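Local structure of neuraminidase (Influenza A virus, 4GDI) at residues G31-G36 with Q346-G351; I96-S101 with F124-Y129; A220-L225 with A242-P247. The protein may remove terminal sialic acid from glycoconjugates, as its sialidase relatives do, although its putative active site has diverged. One frame throughout, in Å; residues are numbered along the deposited sequence.

The three contacts are spread around a beta-propeller whose antiparallel sheets form the blades. Interaction 1 brackets most of the chain, bringing residues some 310 apart in sequence together. It joins the loop after strand 20-25 to the turn between strands 338-346 and 352-362. Interactions 2 and 3 follow one another within the long span that it closes. Interaction 2 packs strand 94-98 of one sheet against strand 124-129 of the next. Interaction 3 holds the lead-in to strand 224-228 against a later loop at a calcium ion. The centres are 29 to 32 Å apart, and none touch. Interactions 1 and 2 meet different neighbouring subunits of the tetramer, whereas no other protein chain touches interaction 3.

Interaction 1 (G31-G36 with Q346-G351); sequences GPELPG and QTVGLG
Pro32, which follows a cis peptide bond, and Val348 join a loop near the start of the chain to a turn of the last blade. One hydrogen bond links them: Val348 N donates to Pro32 O at 2.8 Å, with an N-H...O angle of 151°. The donor lies in the carbonyl plane, on a lone pair. Two CA-H...O contacts flank it. Pro32 CA lies 3.4 Å from Gln346 O and is almost straight at its hydrogen. Thr347 CA lies 3.3 Å from Pro32 O and is more bent.

The turn 346-351 connects strands 338-346 and 352-362. The N-terminal strand 20-25 pairs with 352-362 in the same sheet, so residues from both ends of the chain build this blade of the propeller. Thr347 braces the turn as an ST motif. Its OG1 sits between the backbone N and the carbonyl carbon (chi1 79°), where it accepts from Leu350 N at 3.1 Å. The same hydroxyl donates to Gly351 O at 2.7 Å, in the carbonyl plane. Gly351 O also accepts from Thr347 N and so is held by two donors.

The methyl ends of Leu34 and Leu350 meet head-on, with CD1 of Leu34 4.1 Å from CD2 of Leu350. Both also pack on Leu40 of strand 39-42. Glu33 runs alongside Val348, with CG of Glu33 4.2 Å from CG1 of Val348. The Glu33 carboxylate turns to the tetramer interface, where OE1 is hydrogen-bonded to Asn70 N of the second subunit.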
ATOM      1  N   GLY A  31     -21.695  12.542  -0.249  1.00 41.36           N
ATOM      2  CA  GLY A  31     -22.812  13.429  -0.003  1.00 33.43           C
ATOM      3  C   GLY A  31     -24.140  12.721  -0.201  1.00 38.63           C
ATOM      4  O   GLY A  31     -24.336  12.058  -1.223  1.00 41.07           O
ATOM      5  N   PRO A  32     -25.074  12.887   0.756  1.00 32.25           N
ATOM      6  CA  PRO A  32     -24.911  13.782   1.915  1.00 30.11           C
ATOM      7  C   PRO A  32     -24.002  13.229   3.004  1.00 36.43           C
ATOM      8  O   PRO A  32     -23.629  13.966   3.919  1.00 35.04           O
ATOM      9  CB  PRO A  32     -26.342  13.940   2.440  1.00 35.10           C
ATOM     10  CG  PRO A  32     -27.031  12.678   2.039  1.00 35.58           C
ATOM     11  CD  PRO A  32     -26.436  12.327   0.683  1.00 42.19           C
ATOM     12  N   GLU A  33     -23.634  11.958   2.908  1.00 35.18           N
ATOM     13  CA  GLU A  33     -22.687  11.387   3.861  1.00 37.15           C
ATOM     14  C   GLU A  33     -21.330  11.052   3.210  1.00 38.51           C
ATOM     15  O   GLU A  33     -21.234  10.854   2.005  1.00 32.20           O
ATOM     16  CB  GLU A  33     -23.293  10.148   4.525  1.00 37.65           C
ATOM     17  CG  GLU A  33     -24.468  10.475   5.437  1.00 36.83           C
ATOM     18  CD  GLU A  33     -25.020   9.261   6.162  1.00 47.20           C
ATOM     19  OE1 GLU A  33     -24.973   8.150   5.594  1.00 37.00           O
ATOM     20  OE2 GLU A  33     -25.507   9.424   7.305  1.00 47.75           O
ATOM     21  N   LEU A  34     -20.286  11.014   4.023  1.00 32.16           N
ATOM     22  CA  LEU A  34     -18.987  10.547   3.569  1.00 39.34           C
ATOM     23  C   LEU A  34     -18.353   9.665   4.632  1.00 40.00           C
ATOM     24  O   LEU A  34     -18.706   9.740   5.805  1.00 31.49           O
ATOM     25  CB  LEU A  34     -18.054  11.706   3.196  1.00 40.94           C
ATOM     26  CG  LEU A  34     -18.027  12.990   4.012  1.00 50.92           C
ATOM     27  CD1 LEU A  34     -18.033  12.721   5.505  1.00 68.27           C
ATOM     28  CD2 LEU A  34     -16.796  13.794   3.624  1.00 45.50           C
ATOM     29  N   PRO A  35     -17.433   8.794   4.214  1.00 33.01           N
ATOM     30  CA  PRO A  35     -16.796   7.887   5.164  1.00 30.61           C
ATOM     31  C   PRO A  35     -15.859   8.635   6.103  1.00 33.37           C
ATOM     32  O   PRO A  35     -15.460   9.756   5.795  1.00 31.53           O
ATOM     33  CB  PRO A  35     -16.021   6.916   4.263  1.00 39.16           C
ATOM     34  CG  PRO A  35     -15.807   7.658   2.986  1.00 34.31           C
ATOM     35  CD  PRO A  35     -16.986   8.570   2.826  1.00 33.44           C
ATOM     36  N   GLY A  36     -15.539   8.033   7.247  1.00 32.39           N
ATOM     37  CA  GLY A  36     -14.616   8.640   8.194  1.00 31.78           C
ATOM     38  C   GLY A  36     -13.176   8.549   7.719  1.00 37.01           C
ATOM     39  O   GLY A  36     -12.851   7.722   6.869  1.00 32.71           O
ATOM     40  N   GLN A 346     -23.133  18.690  -1.240  1.00 37.76           N
ATOM     41  CA  GLN A 346     -23.616  19.101   0.078  1.00 38.93           C
ATOM     42  C   GLN A 346     -23.518  17.929   1.051  1.00 29.97           C
ATOM     43  O   GLN A 346     -23.891  16.808   0.717  1.00 34.18           O
ATOM     44  CB  GLN A 346     -25.062  19.593  -0.005  1.00 51.86           C
ATOM     45  CG  GLN A 346     -25.575  20.202   1.298  1.00 67.08           C
ATOM     46  CD  GLN A 346     -24.759  21.407   1.740  1.00 72.73           C
ATOM     47  OE1 GLN A 346     -24.367  22.237   0.919  1.00 81.45           O
ATOM     48  NE2 GLN A 346     -24.491  21.500   3.042  1.00 63.17           N
ATOM     49  N   THR A 347     -23.004  18.174   2.251  1.00 30.06           N
ATOM     50  CA  THR A 347     -22.945  17.106   3.244  1.00 30.20           C
ATOM     51  C   THR A 347     -23.845  17.438   4.429  1.00 36.28           C
ATOM     52  O   THR A 347     -24.209  18.588   4.640  1.00 33.81           O
ATOM     53  CB  THR A 347     -21.500  16.821   3.732  1.00 33.24           C
ATOM     54  OG1 THR A 347     -21.100  17.808   4.692  1.00 36.46           O
ATOM     55  CG2 THR A 347     -20.507  16.811   2.539  1.00 27.12           C
ATOM     56  N   VAL A 348     -24.203  16.422   5.199  1.00 37.67           N
ATOM     57  CA  VAL A 348     -25.133  16.626   6.296  1.00 39.59           C
ATOM     58  C   VAL A 348     -24.421  17.235   7.501  1.00 42.12           C
ATOM     59  O   VAL A 348     -25.001  18.049   8.213  1.00 38.51           O
ATOM     60  CB  VAL A 348     -25.868  15.322   6.671  1.00 44.32           C
ATOM     61  CG1 VAL A 348     -24.896  14.259   7.165  1.00 42.83           C
ATOM     62  CG2 VAL A 348     -26.941  15.604   7.718  1.00 56.27           C
ATOM     63  N   GLY A 349     -23.147  16.895   7.695  1.00 35.54           N
ATOM     64  CA  GLY A 349     -22.458  17.255   8.927  1.00 35.43           C
ATOM     65  C   GLY A 349     -21.214  18.131   8.856  1.00 39.68           C
ATOM     66  O   GLY A 349     -20.652  18.474   9.897  1.00 45.85           O
ATOM     67  N   LEU A 350     -20.758  18.495   7.661  1.00 54.14           N
ATOM     68  CA  LEU A 350     -19.576  19.358   7.572  1.00 54.92           C
ATOM     69  C   LEU A 350     -19.553  20.261   6.341  1.00 44.86           C
ATOM     70  O   LEU A 350     -18.491  20.647   5.858  1.00 51.53           O
ATOM     71  CB  LEU A 350     -18.295  18.522   7.657  1.00 59.46           C
ATOM     72  CG  LEU A 350     -18.274  17.253   6.813  1.00 43.99           C
ATOM     73  CD1 LEU A 350     -18.053  17.605   5.353  1.00 43.17           C
ATOM     74  CD2 LEU A 350     -17.208  16.297   7.333  1.00 39.61           C
ATOM     75  N   GLY A 351     -20.736  20.598   5.845  1.00 41.40           N
ATOM     76  CA  GLY A 351     -20.882  21.624   4.833  1.00 56.35           C
ATOM     77  C   GLY A 351     -20.555  21.179   3.427  1.00 50.56           C
ATOM     78  O   GLY A 351     -20.597  19.995   3.106  1.00 43.87           O
TER

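Interaction 2 (I96-S101 with F124-Y129); sequences ILPGRS and FIMIKY
Leu97 and Pro98 meet Lys128 and Met126 where two neighbouring sheets of the beta-propeller pack together. Strand 94-98 belongs to one sheet and strand 124-129 to the next. The two short strand segments run nearly antiparallel, at 168°, but their axes stay 9.6 Å apart at closest approach. No hydrogen bond crosses between the segments. Side chains make the contact.

Leu97 has its CG anti to the carbonyl carbon (chi1 -79°), which sends both methyls toward strand 124-129. Lys128 brings its aliphatic chain to meet them. Its CG is anti to the backbone N (chi1 -161°), and the later torsions are all extended. The lysine therefore passes obliquely across the end of Leu97 as a straight rod. Its CD lies 4.1 Å from Leu97 CD1, and CG and CD2 of the leucine are about as near. Lys128 CB touches Leu97 CD1 as well, so this methyl rests against both CB and CD of the lysine. The charged end, Lys128 NZ, stops 3.8 Å from Ile96 O, without a hydrogen bond. Ile96 and Leu97 together face Leu79, which makes a classic beta bulge at this point of strand 94-98.

Met126 meets the Pro98 ring at about a right angle and also approaches Leu97, with CE 4.4 Å from CD2 of that residue. Val115, Asn117 and Thr136, on the two adjoining strands, touch the same methionine. The third subunit packs over the contact, with its Pro23 on Met126 and its Thr24 on Pro98. The terminal methyl CE of Met126 ends 3.9 Å from Pro98 CG.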
ATOM      1  N   ILE A  96       3.195  16.451   1.862  1.00 21.65           N
ATOM      2  CA  ILE A  96       4.410  16.842   1.140  1.00 25.13           C
ATOM      3  C   ILE A  96       5.182  17.984   1.802  1.00 28.47           C
ATOM      4  O   ILE A  96       6.378  17.858   2.054  1.00 26.20           O
ATOM      5  CB  ILE A  96       4.091  17.250  -0.312  1.00 26.02           C
ATOM      6  CG1 ILE A  96       3.495  16.059  -1.080  1.00 28.52           C
ATOM      7  CG2 ILE A  96       5.361  17.733  -1.017  1.00 20.40           C
ATOM      8  CD1 ILE A  96       2.983  16.414  -2.442  1.00 35.61           C
ATOM      9  N   LEU A  97       4.498  19.103   2.044  1.00 23.35           N
ATOM     10  CA  LEU A  97       5.090  20.301   2.647  1.00 26.39           C
ATOM     11  C   LEU A  97       3.977  21.120   3.293  1.00 25.08           C
ATOM     12  O   LEU A  97       2.814  20.975   2.923  1.00 28.22           O
ATOM     13  CB  LEU A  97       5.773  21.176   1.580  1.00 19.82           C
ATOM     14  CG  LEU A  97       7.167  20.810   1.052  1.00 24.35           C
ATOM     15  CD1 LEU A  97       7.478  21.678  -0.125  1.00 32.89           C
ATOM     16  CD2 LEU A  97       8.260  20.975   2.112  1.00 27.81           C
ATOM     17  N   PRO A  98       4.324  21.994   4.249  1.00 26.72           N
ATOM     18  CA  PRO A  98       3.353  22.997   4.696  1.00 22.08           C
ATOM     19  C   PRO A  98       3.137  24.024   3.588  1.00 23.33           C
ATOM     20  O   PRO A  98       4.093  24.350   2.878  1.00 23.98           O
ATOM     21  CB  PRO A  98       4.040  23.658   5.897  1.00 24.25           C
ATOM     22  CG  PRO A  98       5.482  23.387   5.713  1.00 29.12           C
ATOM     23  CD  PRO A  98       5.602  22.090   4.982  1.00 28.66           C
ATOM     24  N   GLY A  99       1.914  24.508   3.429  1.00 24.49           N
ATOM     25  CA  GLY A  99       1.622  25.496   2.401  1.00 28.56           C
ATOM     26  C   GLY A  99       0.166  25.917   2.347  1.00 29.52           C
ATOM     27  O   GLY A  99      -0.723  25.112   2.644  1.00 22.79           O
ATOM     28  N   ARG A 100      -0.059  27.181   1.973  1.00 26.74           N
ATOM     29  CA  ARG A 100      -1.405  27.744   1.821  1.00 30.29           C
ATOM     30  C   ARG A 100      -1.819  27.764   0.346  1.00 29.91           C
ATOM     31  O   ARG A 100      -3.006  27.705   0.015  1.00 24.30           O
ATOM     32  CB  ARG A 100      -1.451  29.178   2.357  1.00 27.20           C
ATOM     33  CG  ARG A 100      -0.879  29.344   3.760  1.00 42.50           C
ATOM     34  CD  ARG A 100      -0.879  30.814   4.176  1.00 47.91           C
ATOM     35  NE  ARG A 100      -2.200  31.264   4.594  1.00 69.99           N
ATOM     36  CZ  ARG A 100      -2.636  31.254   5.850  1.00 89.74           C
ATOM     37  NH1 ARG A 100      -1.856  30.822   6.837  1.00 86.33           N
ATOM     38  NH2 ARG A 100      -3.860  31.685   6.124  1.00 98.80           N
ATOM     39  N   SER A 101      -0.827  27.892  -0.533  1.00 24.00           N
ATOM     40  CA  SER A 101      -1.040  27.705  -1.952  1.00 24.90           C
ATOM     41  C   SER A 101       0.154  26.950  -2.521  1.00 25.30           C
ATOM     42  O   SER A 101       1.212  26.859  -1.889  1.00 23.72           O
ATOM     43  CB  SER A 101      -1.242  29.037  -2.671  1.00 20.14           C
ATOM     44  OG  SER A 101      -0.087  29.874  -2.630  1.00 21.98           O
ATOM     45  N   PHE A 124       6.551  33.763   2.220  1.00 28.06           N
ATOM     46  CA  PHE A 124       7.697  33.325   1.445  1.00 24.26           C
ATOM     47  C   PHE A 124       7.354  32.048   0.683  1.00 24.10           C
ATOM     48  O   PHE A 124       6.446  31.309   1.050  1.00 29.34           O
ATOM     49  CB  PHE A 124       8.915  33.093   2.353  1.00 27.88           C
ATOM     50  CG  PHE A 124       8.762  31.917   3.272  1.00 29.23           C
ATOM     51  CD1 PHE A 124       7.994  32.012   4.414  1.00 34.87           C
ATOM     52  CD2 PHE A 124       9.387  30.710   2.986  1.00 26.81           C
ATOM     53  CE1 PHE A 124       7.840  30.925   5.251  1.00 31.20           C
ATOM     54  CE2 PHE A 124       9.231  29.626   3.815  1.00 35.23           C
ATOM     55  CZ  PHE A 124       8.461  29.733   4.951  1.00 34.13           C
ATOM     56  N   ILE A 125       8.090  31.802  -0.391  1.00 27.78           N
ATOM     57  CA  ILE A 125       7.929  30.584  -1.150  1.00 30.36           C
ATOM     58  C   ILE A 125       9.165  29.716  -0.962  1.00 32.87           C
ATOM     59  O   ILE A 125      10.291  30.235  -0.884  1.00 26.19           O
ATOM     60  CB  ILE A 125       7.658  30.905  -2.649  1.00 30.92           C
ATOM     61  CG1 ILE A 125       6.189  31.303  -2.815  1.00 28.15           C
ATOM     62  CG2 ILE A 125       7.999  29.705  -3.543  1.00 33.77           C
ATOM     63  CD1 ILE A 125       5.838  31.910  -4.184  1.00 33.15           C
ATOM     64  N   MET A 126       8.956  28.406  -0.830  1.00 25.23           N
ATOM     65  CA  MET A 126      10.068  27.470  -0.911  1.00 30.68           C
ATOM     66  C   MET A 126       9.808  26.433  -1.996  1.00 25.17           C
ATOM     67  O   MET A 126       8.656  26.097  -2.319  1.00 22.19           O
ATOM     68  CB  MET A 126      10.386  26.809   0.439  1.00 39.49           C
ATOM     69  CG  MET A 126       9.260  26.083   1.106  1.00 43.48           C
ATOM     70  SD  MET A 126       9.715  25.387   2.735  1.00 42.35           S
ATOM     71  CE  MET A 126       8.059  25.206   3.383  1.00 41.41           C
ATOM     72  N   ILE A 127      10.904  25.959  -2.574  1.00 25.01           N
ATOM     73  CA  ILE A 127      10.866  25.046  -3.696  1.00 27.80           C
ATOM     74  C   ILE A 127      11.612  23.798  -3.292  1.00 29.82           C
ATOM     75  O   ILE A 127      12.701  23.865  -2.709  1.00 26.16           O
ATOM     76  CB  ILE A 127      11.539  25.669  -4.931  1.00 30.69           C
ATOM     77  CG1 ILE A 127      10.950  27.061  -5.177  1.00 24.78           C
ATOM     78  CG2 ILE A 127      11.381  24.758  -6.145  1.00 28.69           C
ATOM     79  CD1 ILE A 127      11.561  27.792  -6.348  1.00 27.28           C
ATOM     80  N   LYS A 128      11.006  22.658  -3.592  1.00 26.35           N
ATOM     81  CA  LYS A 128      11.617  21.358  -3.353  1.00 28.78           C
ATOM     82  C   LYS A 128      11.797  20.644  -4.689  1.00 35.90           C
ATOM     83  O   LYS A 128      10.883  20.633  -5.527  1.00 30.48           O
ATOM     84  CB  LYS A 128      10.706  20.553  -2.425  1.00 34.17           C
ATOM     85  CG  LYS A 128      11.348  19.381  -1.720  1.00 38.08           C
ATOM     86  CD  LYS A 128      10.378  18.836  -0.677  1.00 38.26           C
ATOM     87  CE  LYS A 128      10.770  17.449  -0.176  1.00 53.19           C
ATOM     88  NZ  LYS A 128       9.643  16.772   0.536  1.00 66.76           N
ATOM     89  N   TYR A 129      12.978  20.076  -4.908  1.00 22.00           N
ATOM     90  CA  TYR A 129      13.210  19.248  -6.083  1.00 19.34           C
ATOM     91  C   TYR A 129      13.584  17.867  -5.554  1.00 34.56           C
ATOM     92  O   TYR A 129      14.567  17.721  -4.841  1.00 30.12           O
ATOM     93  CB  TYR A 129      14.327  19.834  -6.950  1.00 21.51           C
ATOM     94  CG  TYR A 129      14.492  19.139  -8.269  1.00 28.26           C
ATOM     95  CD1 TYR A 129      13.544  19.282  -9.267  1.00 23.55           C
ATOM     96  CD2 TYR A 129      15.596  18.335  -8.525  1.00 34.00           C
ATOM     97  CE1 TYR A 129      13.686  18.651 -10.478  1.00 28.64           C
ATOM     98  CE2 TYR A 129      15.748  17.701  -9.737  1.00 29.86           C
ATOM     99  CZ  TYR A 129      14.792  17.857 -10.707  1.00 31.29           C
ATOM    100  OH  TYR A 129      14.927  17.219 -11.913  1.00 25.62           O
TER

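Interaction 3 (A220-L225 with A242-P247); sequences AKRPLL and APTDFP. With CA (calcium ion), chain R.
Ala220 and Asp245 meet beside the bound calcium ion. Asp245 N donates to Ala220 O at 3.0 Å, tilted 23° from the carbonyl plane. Ala220 CB packs on Pro243 CB at 4.0 Å.

The two carboxylate oxygens of Asp245 have different tasks. OD2 binds calcium at 2.3 Å. Backbone carbonyls of Asn215, Asp219, Gly263 and Gly265 and water 4 complete the site, and that water also donates to Pro247 O. OD1 accepts from Ile267 N and, weakly, from Phe246 N. It also lies over one face of the Arg222 guanidinium, 3.7 Å from NH2. This salt bridge is long and rests on charge alone, since no N-H points at the oxygen.

The arginine N-H groups go to other acceptors. NH2 donates to Ile267 O, and also to water 2 at 2.8 Å, which in turn donates to Thr244 O. The backbone is bridged too: Arg222 N donates to water 3, which donates to Thr244 OG1 at 2.8 Å. Lys221 NZ is hydrogen-bonded to the carbonyls of Pro238, Asn240 and Lys257.

Calcium and the nearby guanidinium should both stabilise the charged form of Asp245. With one oxygen on the metal and the other on Ile267 N, the carboxylate has little freedom to rotate. The bond from Asp245 N to Ala220 O, the bridges through waters 2 and 3, and the calcium shared with Asp219 tie the two segments together.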
ATOM      1  N   ALA A 220     -14.714  40.058 -16.349  1.00 25.60           N
ATOM      2  CA  ALA A 220     -15.431  38.800 -16.340  1.00 23.95           C
ATOM      3  C   ALA A 220     -15.014  37.948 -17.542  1.00 23.23           C
ATOM      4  O   ALA A 220     -15.421  36.799 -17.665  1.00 24.33           O
ATOM      5  CB  ALA A 220     -16.952  39.058 -16.347  1.00 36.14           C
ATOM      6  N   LYS A 221     -14.213  38.518 -18.435  1.00 23.96           N
ATOM      7  CA  LYS A 221     -13.501  37.690 -19.398  1.00 22.65           C
ATOM      8  C   LYS A 221     -12.271  37.194 -18.657  1.00 26.36           C
ATOM      9  O   LYS A 221     -11.890  37.768 -17.631  1.00 26.86           O
ATOM     10  CB  LYS A 221     -13.093  38.485 -20.642  1.00 25.28           C
ATOM     11  CG  LYS A 221     -14.161  38.530 -21.733  1.00 27.22           C
ATOM     12  CD  LYS A 221     -13.781  39.521 -22.827  1.00 26.33           C
ATOM     13  CE  LYS A 221     -14.842  39.561 -23.928  1.00 32.76           C
ATOM     14  NZ  LYS A 221     -14.417  40.417 -25.067  1.00 26.31           N
ATOM     15  N   ARG A 222     -11.659  36.128 -19.154  1.00 22.76           N
ATOM     16  CA  ARG A 222     -10.411  35.644 -18.558  1.00 18.97           C
ATOM     17  C   ARG A 222      -9.264  36.108 -19.424  1.00 24.36           C
ATOM     18  O   ARG A 222      -9.251  35.834 -20.616  1.00 22.97           O
ATOM     19  CB  ARG A 222     -10.412  34.124 -18.468  1.00 26.38           C
ATOM     20  CG  ARG A 222     -11.543  33.575 -17.632  1.00 26.69           C
ATOM     21  CD  ARG A 222     -11.460  32.068 -17.545  1.00 26.47           C
ATOM     22  NE  ARG A 222     -12.485  31.491 -16.686  1.00 27.06           N
ATOM     23  CZ  ARG A 222     -12.433  31.496 -15.356  1.00 25.36           C
ATOM     24  NH1 ARG A 222     -11.419  32.076 -14.736  1.00 22.74           N
ATOM     25  NH2 ARG A 222     -13.404  30.928 -14.645  1.00 24.24           N
ATOM     26  N   PRO A 223      -8.317  36.847 -18.835  1.00 23.95           N
ATOM     27  CA  PRO A 223      -7.110  37.218 -19.578  1.00 23.93           C
ATOM     28  C   PRO A 223      -6.254  35.987 -19.886  1.00 23.51           C
ATOM     29  O   PRO A 223      -6.263  34.996 -19.139  1.00 25.27           O
ATOM     30  CB  PRO A 223      -6.373  38.150 -18.615  1.00 26.27           C
ATOM     31  CG  PRO A 223      -6.816  37.707 -17.257  1.00 28.10           C
ATOM     32  CD  PRO A 223      -8.241  37.228 -17.412  1.00 21.30           C
ATOM     33  N   LEU A 224      -5.513  36.057 -20.977  1.00 25.67           N
ATOM     34  CA  LEU A 224      -4.692  34.938 -21.423  1.00 22.20           C
ATOM     35  C   LEU A 224      -3.243  35.322 -21.545  1.00 23.32           C
ATOM     36  O   LEU A 224      -2.905  36.434 -21.953  1.00 23.75           O
ATOM     37  CB  LEU A 224      -5.175  34.443 -22.781  1.00 25.40           C
ATOM     38  CG  LEU A 224      -6.633  34.006 -22.771  1.00 29.53           C
ATOM     39  CD1 LEU A 224      -7.104  33.719 -24.175  1.00 32.69           C
ATOM     40  CD2 LEU A 224      -6.802  32.771 -21.879  1.00 25.96           C
ATOM     41  N   LEU A 225      -2.373  34.380 -21.212  1.00 22.63           N
ATOM     42  CA  LEU A 225      -0.949  34.631 -21.298  1.00 21.46           C
ATOM     43  C   LEU A 225      -0.327  33.592 -22.227  1.00 23.44           C
ATOM     44  O   LEU A 225      -0.646  32.412 -22.145  1.00 19.62           O
ATOM     45  CB  LEU A 225      -0.326  34.565 -19.905  1.00 23.62           C
ATOM     46  CG  LEU A 225       1.198  34.563 -19.804  1.00 21.99           C
ATOM     47  CD1 LEU A 225       1.811  35.901 -20.183  1.00 21.73           C
ATOM     48  CD2 LEU A 225       1.602  34.147 -18.384  1.00 27.79           C
ATOM     49  N   ALA A 242     -18.808  36.329 -25.038  1.00 30.07           N
ATOM     50  CA  ALA A 242     -19.296  35.453 -23.979  1.00 27.80           C
ATOM     51  C   ALA A 242     -18.247  35.329 -22.878  1.00 34.60           C
ATOM     52  O   ALA A 242     -17.349  34.492 -22.976  1.00 26.49           O
ATOM     53  CB  ALA A 242     -19.611  34.101 -24.552  1.00 28.75           C
ATOM     54  N   PRO A 243     -18.342  36.170 -21.837  1.00 33.24           N
ATOM     55  CA  PRO A 243     -17.413  36.096 -20.698  1.00 35.61           C
ATOM     56  C   PRO A 243     -17.468  34.716 -20.043  1.00 29.65           C
ATOM     57  O   PRO A 243     -18.523  34.103 -20.110  1.00 24.85           O
ATOM     58  CB  PRO A 243     -17.940  37.177 -19.746  1.00 31.46           C
ATOM     59  CG  PRO A 243     -18.728  38.096 -20.614  1.00 34.87           C
ATOM     60  CD  PRO A 243     -19.344  37.229 -21.652  1.00 37.65           C
ATOM     61  N   THR A 244     -16.378  34.222 -19.442  1.00 24.58           N
ATOM     62  CA  THR A 244     -16.404  32.874 -18.875  1.00 19.35           C
ATOM     63  C   THR A 244     -16.039  32.791 -17.395  1.00 19.32           C
ATOM     64  O   THR A 244     -16.073  31.709 -16.810  1.00 23.72           O
ATOM     65  CB  THR A 244     -15.497  31.878 -19.656  1.00 29.88           C
ATOM     66  OG1 THR A 244     -14.121  32.274 -19.561  1.00 25.24           O
ATOM     67  CG2 THR A 244     -15.913  31.797 -21.105  1.00 27.78           C
ATOM     68  N   ASP A 245     -15.704  33.919 -16.785  1.00 25.49           N
ATOM     69  CA  ASP A 245     -15.483  33.952 -15.350  1.00 20.65           C
ATOM     70  C   ASP A 245     -16.835  33.729 -14.647  1.00 26.42           C
ATOM     71  O   ASP A 245     -17.897  33.781 -15.267  1.00 30.82           O
ATOM     72  CB  ASP A 245     -14.900  35.305 -14.955  1.00 26.40           C
ATOM     73  CG  ASP A 245     -14.099  35.262 -13.668  1.00 24.69           C
ATOM     74  OD1 ASP A 245     -14.012  34.188 -13.022  1.00 24.21           O
ATOM     75  OD2 ASP A 245     -13.551  36.323 -13.306  1.00 23.34           O
ATOM     76  N   PHE A 246     -16.783  33.430 -13.358  1.00 24.95           N
ATOM     77  CA  PHE A 246     -17.957  33.519 -12.511  1.00 25.04           C
ATOM     78  C   PHE A 246     -17.575  34.272 -11.250  1.00 26.80           C
ATOM     79  O   PHE A 246     -16.637  33.877 -10.559  1.00 27.99           O
ATOM     80  CB  PHE A 246     -18.531  32.157 -12.153  1.00 26.79           C
ATOM     81  CG  PHE A 246     -19.882  32.256 -11.499  1.00 29.70           C
ATOM     82  CD1 PHE A 246     -19.991  32.562 -10.146  1.00 32.07           C
ATOM     83  CD2 PHE A 246     -21.040  32.109 -12.245  1.00 31.55           C
ATOM     84  CE1 PHE A 246     -21.230  32.701  -9.544  1.00 32.74           C
ATOM     85  CE2 PHE A 246     -22.291  32.242 -11.648  1.00 31.83           C
ATOM     86  CZ  PHE A 246     -22.379  32.535 -10.294  1.00 33.74           C
ATOM     87  N   PRO A 247     -18.315  35.353 -10.932  1.00 31.73           N
ATOM     88  CA  PRO A 247     -19.542  35.787 -11.620  1.00 34.91           C
ATOM     89  C   PRO A 247     -19.275  36.465 -12.949  1.00 31.25           C
ATOM     90  O   PRO A 247     -18.116  36.702 -13.313  1.00 29.22           O
ATOM     91  CB  PRO A 247     -20.148  36.801 -10.640  1.00 34.93           C
ATOM     92  CG  PRO A 247     -18.982  37.385  -9.945  1.00 34.75           C
ATOM     93  CD  PRO A 247     -17.940  36.281  -9.851  1.00 29.32           C
TER
HETATM   94 CA    CA R 509     -13.656  38.470 -12.580  1.00 25.49          CA
HETATM   95  O   HOH W   1     -11.433  36.681 -15.257  1.00 22.33           O
HETATM   96  O   HOH W   2     -14.695  29.121 -16.292  1.00 23.97           O
HETATM   97  O   HOH W   3     -13.581  34.778 -20.787  1.00 24.75           O
HETATM   98  O   HOH W   4     -16.063  38.271 -12.757  1.00 26.33           O